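Local coordinates for methylocystis parvus OBBP MbnE (Methylocystis parvus OBBP, PDB 5ICQ), which probably binds the copper-chelating peptide methanobactin in the periplasm, as a solute-binding protein of family 5 serving its transport, at residues 232-244 with 257-269. Sequence-based numbering, arbitrary orientation.
Sequences VQAGARLLLKRDP and FYNFDEIDLQYFR. With SO4 (sulfate ion), chain B.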
loop_
_atom_site.group_PDB
_atom_site.type_symbol
_atom_site.label_atom_id
_atom_site.label_comp_id
_atom_site.label_asym_id
_atom_site.label_seq_id
_atom_site.Cartn_x
_atom_site.Cartn_y
_atom_site.Cartn_z
ATOM N N VAL A 232 24.888 12.642 -8.074
ATOM C CA VAL A 232 24.616 11.396 -7.370
ATOM C C VAL A 232 25.900 10.909 -6.717
ATOM O O VAL A 232 26.962 10.884 -7.348
ATOM C CB VAL A 232 24.027 10.311 -8.296
ATOM C CG1 VAL A 232 24.893 10.119 -9.510
ATOM C CG2 VAL A 232 23.860 8.986 -7.539
ATOM N N GLN A 233 25.800 10.541 -5.445
ATOM C CA GLN A 233 26.883 9.895 -4.714
ATOM C C GLN A 233 26.292 8.625 -4.126
ATOM O O GLN A 233 25.487 8.697 -3.191
ATOM C CB GLN A 233 27.437 10.820 -3.633
ATOM C CG GLN A 233 28.004 12.106 -4.198
ATOM C CD GLN A 233 27.973 13.244 -3.204
ATOM O OE1 GLN A 233 27.993 13.028 -1.988
ATOM N NE2 GLN A 233 27.924 14.469 -3.716
ATOM N N ALA A 234 26.648 7.474 -4.707
ATOM C CA ALA A 234 26.005 6.205 -4.372
ATOM C C ALA A 234 25.926 5.994 -2.867
ATOM O O ALA A 234 26.903 6.204 -2.143
ATOM C CB ALA A 234 26.765 5.044 -5.020
ATOM N N GLY A 235 24.746 5.589 -2.401
ATOM C CA GLY A 235 24.510 5.337 -0.995
ATOM C C GLY A 235 24.550 6.551 -0.099
ATOM O O GLY A 235 24.434 6.402 1.123
ATOM N N ALA A 236 24.707 7.749 -0.658
ATOM C CA ALA A 236 24.879 8.951 0.146
ATOM C C ALA A 236 23.838 10.006 -0.193
ATOM O O ALA A 236 23.091 10.430 0.696
ATOM C CB ALA A 236 26.292 9.517 -0.032
ATOM N N ARG A 237 23.760 10.444 -1.449
ATOM C CA ARG A 237 22.832 11.521 -1.769
ATOM C C ARG A 237 22.451 11.462 -3.239
ATOM O O ARG A 237 23.219 10.996 -4.084
ATOM C CB ARG A 237 23.415 12.900 -1.420
ATOM C CG ARG A 237 24.599 13.350 -2.255
ATOM C CD ARG A 237 24.177 14.318 -3.366
ATOM N NE ARG A 237 23.775 15.616 -2.835
ATOM C CZ ARG A 237 24.386 16.766 -3.102
ATOM N NH1 ARG A 237 25.440 16.804 -3.913
ATOM N NH2 ARG A 237 23.930 17.887 -2.568
ATOM N N LEU A 238 21.238 11.932 -3.514
ATOM C CA LEU A 238 20.746 12.177 -4.864
ATOM C C LEU A 238 20.262 13.618 -4.898
ATOM O O LEU A 238 19.423 14.004 -4.079
ATOM C CB LEU A 238 19.616 11.206 -5.211
ATOM C CG LEU A 238 18.866 11.471 -6.515
ATOM C CD1 LEU A 238 19.827 11.344 -7.684
ATOM C CD2 LEU A 238 17.673 10.514 -6.670
ATOM N N LEU A 239 20.821 14.426 -5.793
ATOM C CA LEU A 239 20.436 15.829 -5.916
ATOM C C LEU A 239 19.627 16.029 -7.190
ATOM O O LEU A 239 20.108 15.745 -8.296
ATOM C CB LEU A 239 21.653 16.753 -5.915
ATOM C CG LEU A 239 21.319 18.249 -6.064
ATOM C CD1 LEU A 239 20.569 18.787 -4.842
ATOM C CD2 LEU A 239 22.574 19.081 -6.337
ATOM N N LEU A 240 18.407 16.521 -7.029
ATOM C CA LEU A 240 17.532 16.873 -8.134
ATOM C C LEU A 240 17.516 18.384 -8.291
ATOM O O LEU A 240 17.488 19.116 -7.303
ATOM C CB LEU A 240 16.108 16.379 -7.881
ATOM C CG LEU A 240 15.971 14.894 -7.572
ATOM C CD1 LEU A 240 14.503 14.542 -7.418
ATOM C CD2 LEU A 240 16.636 14.071 -8.673
ATOM N N LYS A 241 17.533 18.849 -9.532
ATOM C CA LYS A 241 17.496 20.275 -9.812
ATOM C C LYS A 241 16.425 20.527 -10.860
ATOM O O LYS A 241 16.294 19.760 -11.817
ATOM C CB LYS A 241 18.869 20.771 -10.300
ATOM C CG LYS A 241 18.913 22.245 -10.618
ATOM C CD LYS A 241 20.353 22.718 -10.734
ATOM C CE LYS A 241 20.431 24.219 -10.953
ATOM N NZ LYS A 241 21.853 24.639 -11.145
ATOM N N ARG A 242 15.661 21.603 -10.682
ATOM C CA ARG A 242 14.561 21.876 -11.591
ATOM C C ARG A 242 15.065 21.998 -13.025
ATOM O O ARG A 242 16.139 22.551 -13.278
ATOM C CB ARG A 242 13.849 23.171 -11.193
ATOM C CG ARG A 242 12.812 23.609 -12.217
ATOM C CD ARG A 242 12.309 25.025 -11.980
ATOM N NE ARG A 242 11.980 25.272 -10.579
ATOM C CZ ARG A 242 10.898 24.804 -9.974
ATOM N NH1 ARG A 242 10.040 24.045 -10.658
ATOM N NH2 ARG A 242 10.676 25.094 -8.702
ATOM N N ASP A 243 14.305 21.423 -13.956
ATOM C CA ASP A 243 14.465 21.688 -15.382
ATOM C C ASP A 243 13.744 22.995 -15.677
ATOM O O ASP A 243 12.513 23.037 -15.627
ATOM C CB ASP A 243 13.878 20.559 -16.234
ATOM C CG ASP A 243 14.030 20.810 -17.738
ATOM O OD1 ASP A 243 14.551 21.879 -18.136
ATOM O OD2 ASP A 243 13.614 19.934 -18.526
ATOM N N PRO A 244 14.466 24.070 -15.985
ATOM C CA PRO A 244 13.800 25.357 -16.245
ATOM C C PRO A 244 12.849 25.322 -17.431
ATOM O O PRO A 244 12.013 26.221 -17.572
ATOM C CB PRO A 244 14.972 26.314 -16.499
ATOM C CG PRO A 244 16.126 25.439 -16.862
ATOM C CD PRO A 244 15.928 24.137 -16.151
ATOM N N PHE A 257 2.488 22.081 -8.097
ATOM C CA PHE A 257 3.436 21.065 -7.663
ATOM C C PHE A 257 4.839 21.465 -8.096
ATOM O O PHE A 257 5.018 22.278 -9.003
ATOM C CB PHE A 257 3.079 19.696 -8.259
ATOM C CG PHE A 257 1.784 19.127 -7.750
ATOM C CD1 PHE A 257 1.662 18.718 -6.425
ATOM C CD2 PHE A 257 0.685 18.996 -8.592
ATOM C CE1 PHE A 257 0.471 18.179 -5.957
ATOM C CE2 PHE A 257 -0.513 18.452 -8.129
ATOM C CZ PHE A 257 -0.621 18.046 -6.814
ATOM N N TYR A 258 5.836 20.875 -7.434
ATOM C CA TYR A 258 7.248 20.999 -7.803
ATOM C C TYR A 258 7.734 22.443 -7.651
ATOM O O TYR A 258 8.103 23.126 -8.606
ATOM C CB TYR A 258 7.490 20.495 -9.229
ATOM C CG TYR A 258 6.724 19.251 -9.549
ATOM C CD1 TYR A 258 6.958 18.066 -8.854
ATOM C CD2 TYR A 258 5.779 19.251 -10.562
ATOM C CE1 TYR A 258 6.259 16.916 -9.172
ATOM C CE2 TYR A 258 5.077 18.119 -10.878
ATOM C CZ TYR A 258 5.315 16.960 -10.189
ATOM O OH TYR A 258 4.599 15.836 -10.528
ATOM N N ASN A 259 7.755 22.872 -6.404
ATOM C CA ASN A 259 8.032 24.265 -6.088
ATOM C C ASN A 259 9.474 24.527 -5.701
ATOM O O ASN A 259 9.997 25.611 -6.000
ATOM C CB ASN A 259 7.085 24.705 -4.977
ATOM C CG ASN A 259 5.651 24.475 -5.376
ATOM O OD1 ASN A 259 5.228 24.953 -6.432
ATOM N ND2 ASN A 259 4.924 23.666 -4.605
ATOM N N PHE A 260 10.131 23.562 -5.066
ATOM C CA PHE A 260 11.535 23.723 -4.725
ATOM C C PHE A 260 12.378 23.740 -5.991
ATOM O O PHE A 260 12.095 23.021 -6.954
ATOM C CB PHE A 260 11.992 22.595 -3.801
ATOM C CG PHE A 260 11.214 22.520 -2.523
ATOM C CD1 PHE A 260 11.444 23.440 -1.516
ATOM C CD2 PHE A 260 10.241 21.538 -2.335
ATOM C CE1 PHE A 260 10.728 23.395 -0.332
ATOM C CE2 PHE A 260 9.517 21.483 -1.153
ATOM C CZ PHE A 260 9.763 22.418 -0.149
ATOM N N ASP A 261 13.424 24.573 -5.986
ATOM C CA ASP A 261 14.343 24.588 -7.119
ATOM C C ASP A 261 15.259 23.374 -7.099
ATOM O O ASP A 261 15.711 22.920 -8.158
ATOM C CB ASP A 261 15.166 25.880 -7.126
ATOM C CG ASP A 261 14.376 27.085 -7.654
ATOM O OD1 ASP A 261 13.283 26.891 -8.238
ATOM O OD2 ASP A 261 14.859 28.229 -7.507
ATOM N N GLU A 262 15.518 22.820 -5.917
ATOM C CA GLU A 262 16.394 21.670 -5.760
ATOM C C GLU A 262 15.854 20.785 -4.654
ATOM O O GLU A 262 15.293 21.275 -3.672
ATOM C CB GLU A 262 17.835 22.079 -5.394
ATOM C CG GLU A 262 18.630 22.689 -6.535
ATOM C CD GLU A 262 19.829 23.476 -6.046
ATOM O OE1 GLU A 262 20.135 24.523 -6.653
ATOM O OE2 GLU A 262 20.455 23.058 -5.048
ATOM N N ILE A 263 16.049 19.480 -4.812
ATOM C CA ILE A 263 15.692 18.500 -3.794
ATOM C C ILE A 263 16.920 17.640 -3.539
ATOM O O ILE A 263 17.404 16.970 -4.458
ATOM C CB ILE A 263 14.517 17.612 -4.219
ATOM C CG1 ILE A 263 13.298 18.476 -4.567
ATOM C CG2 ILE A 263 14.209 16.605 -3.091
ATOM C CD1 ILE A 263 12.240 17.730 -5.340
ATOM N N ASP A 264 17.407 17.641 -2.301
ATOM C CA ASP A 264 18.584 16.861 -1.923
ATOM C C ASP A 264 18.131 15.696 -1.055
ATOM O O ASP A 264 17.710 15.894 0.092
ATOM C CB ASP A 264 19.603 17.732 -1.194
ATOM C CG ASP A 264 20.903 16.986 -0.892
ATOM O OD1 ASP A 264 21.201 15.987 -1.585
ATOM O OD2 ASP A 264 21.626 17.402 0.037
ATOM N N LEU A 265 18.194 14.486 -1.610
ATOM C CA LEU A 265 17.779 13.275 -0.909
ATOM C C LEU A 265 19.018 12.638 -0.291
ATOM O O LEU A 265 19.865 12.102 -1.010
ATOM C CB LEU A 265 17.083 12.292 -1.851
ATOM C CG LEU A 265 15.768 12.783 -2.474
ATOM C CD1 LEU A 265 16.011 13.395 -3.847
ATOM C CD2 LEU A 265 14.738 11.667 -2.562
ATOM N N GLN A 266 19.114 12.683 1.034
ATOM C CA GLN A 266 20.266 12.151 1.756
ATOM C C GLN A 266 19.884 10.867 2.476
ATOM O O GLN A 266 18.818 10.787 3.093
ATOM C CB GLN A 266 20.795 13.153 2.780
ATOM C CG GLN A 266 21.118 14.525 2.240
ATOM C CD GLN A 266 21.546 15.464 3.352
ATOM O OE1 GLN A 266 21.965 15.017 4.416
ATOM N NE2 GLN A 266 21.443 16.765 3.112
ATOM N N TYR A 267 20.771 9.876 2.414
ATOM C CA TYR A 267 20.528 8.565 2.993
ATOM C C TYR A 267 21.340 8.394 4.271
ATOM O O TYR A 267 22.492 8.833 4.350
ATOM C CB TYR A 267 20.852 7.454 1.984
ATOM C CG TYR A 267 19.730 7.261 0.984
ATOM C CD1 TYR A 267 19.539 8.162 -0.062
ATOM C CD2 TYR A 267 18.847 6.200 1.103
ATOM C CE1 TYR A 267 18.507 8.000 -0.963
ATOM C CE2 TYR A 267 17.806 6.029 0.201
ATOM C CZ TYR A 267 17.651 6.934 -0.834
ATOM O OH TYR A 267 16.623 6.768 -1.729
ATOM N N PHE A 268 20.725 7.758 5.269
ATOM C CA PHE A 268 21.288 7.658 6.607
ATOM C C PHE A 268 21.285 6.208 7.071
ATOM O O PHE A 268 20.312 5.480 6.857
ATOM C CB PHE A 268 20.505 8.527 7.619
ATOM C CG PHE A 268 20.721 10.009 7.443
ATOM C CD1 PHE A 268 19.976 10.728 6.522
ATOM C CD2 PHE A 268 21.678 10.681 8.196
ATOM C CE1 PHE A 268 20.182 12.093 6.358
ATOM C CE2 PHE A 268 21.890 12.044 8.035
ATOM C CZ PHE A 268 21.142 12.751 7.110
ATOM N N ARG A 269 22.382 5.824 7.734
ATOM C CA ARG A 269 22.621 4.525 8.365
ATOM C C ARG A 269 21.375 3.915 8.992
ATOM O O ARG A 269 20.909 2.853 8.566
ATOM C CB ARG A 269 23.695 4.651 9.457
ATOM C CG ARG A 269 25.131 4.891 8.984
ATOM C CD ARG A 269 25.322 6.265 8.352
ATOM N NE ARG A 269 25.014 7.358 9.271
ATOM C CZ ARG A 269 24.929 8.634 8.907
ATOM N NH1 ARG A 269 25.119 8.979 7.640
ATOM N NH2 ARG A 269 24.654 9.568 9.808
HETATM S S SO4 B . 26.019 20.798 -3.342
HETATM O O1 SO4 B . 26.402 20.521 -4.722
HETATM O O2 SO4 B . 26.542 19.771 -2.448
HETATM O O3 SO4 B . 26.549 22.094 -2.923
HETATM O O4 SO4 B . 24.567 20.818 -3.268
#
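Leu240 and Leu265 meet on the buried face of the sheet, CG of Leu240 4.0 Å from CD1 of Leu265, while Leu238 faces Leu265, and Leu240 faces Ile263, through their CB atoms. Both are hydrogen-bonded antiparallel pairs; Leu240 N gives Ile263 O a nearly straight bond (177°). The two strands, 237-242 and 262-268, are the inner pair of a four-stranded mixed sheet in this periplasmic binding protein, flanked by 65-71 and 227-233. A classic beta bulge, Ala236 and Arg237 both donating to Gln233 O, closes the turn from 227-233. On the other face Arg237 bends at chi2 and chi3, laying its guanidinium over Leu239 CB; NE reaches Asp264 OD1 at 2.9 Å from above the carboxylate plane. Its NH1 pairs with Asp231, and NH2 holds a sulfate shared with Arg65. At the far end Arg242, CG anti to the backbone N (chi1 172°), sends NE and NH2 to Asp261 OD1, whereas NH1 (3.0 Å) and NH2 (3.2 Å) converge on Tyr258 O. A methionine in place of Arg242 would probably cost Asp261 this salt bridge and the carbonyl of Tyr258 its two guanidinium donors.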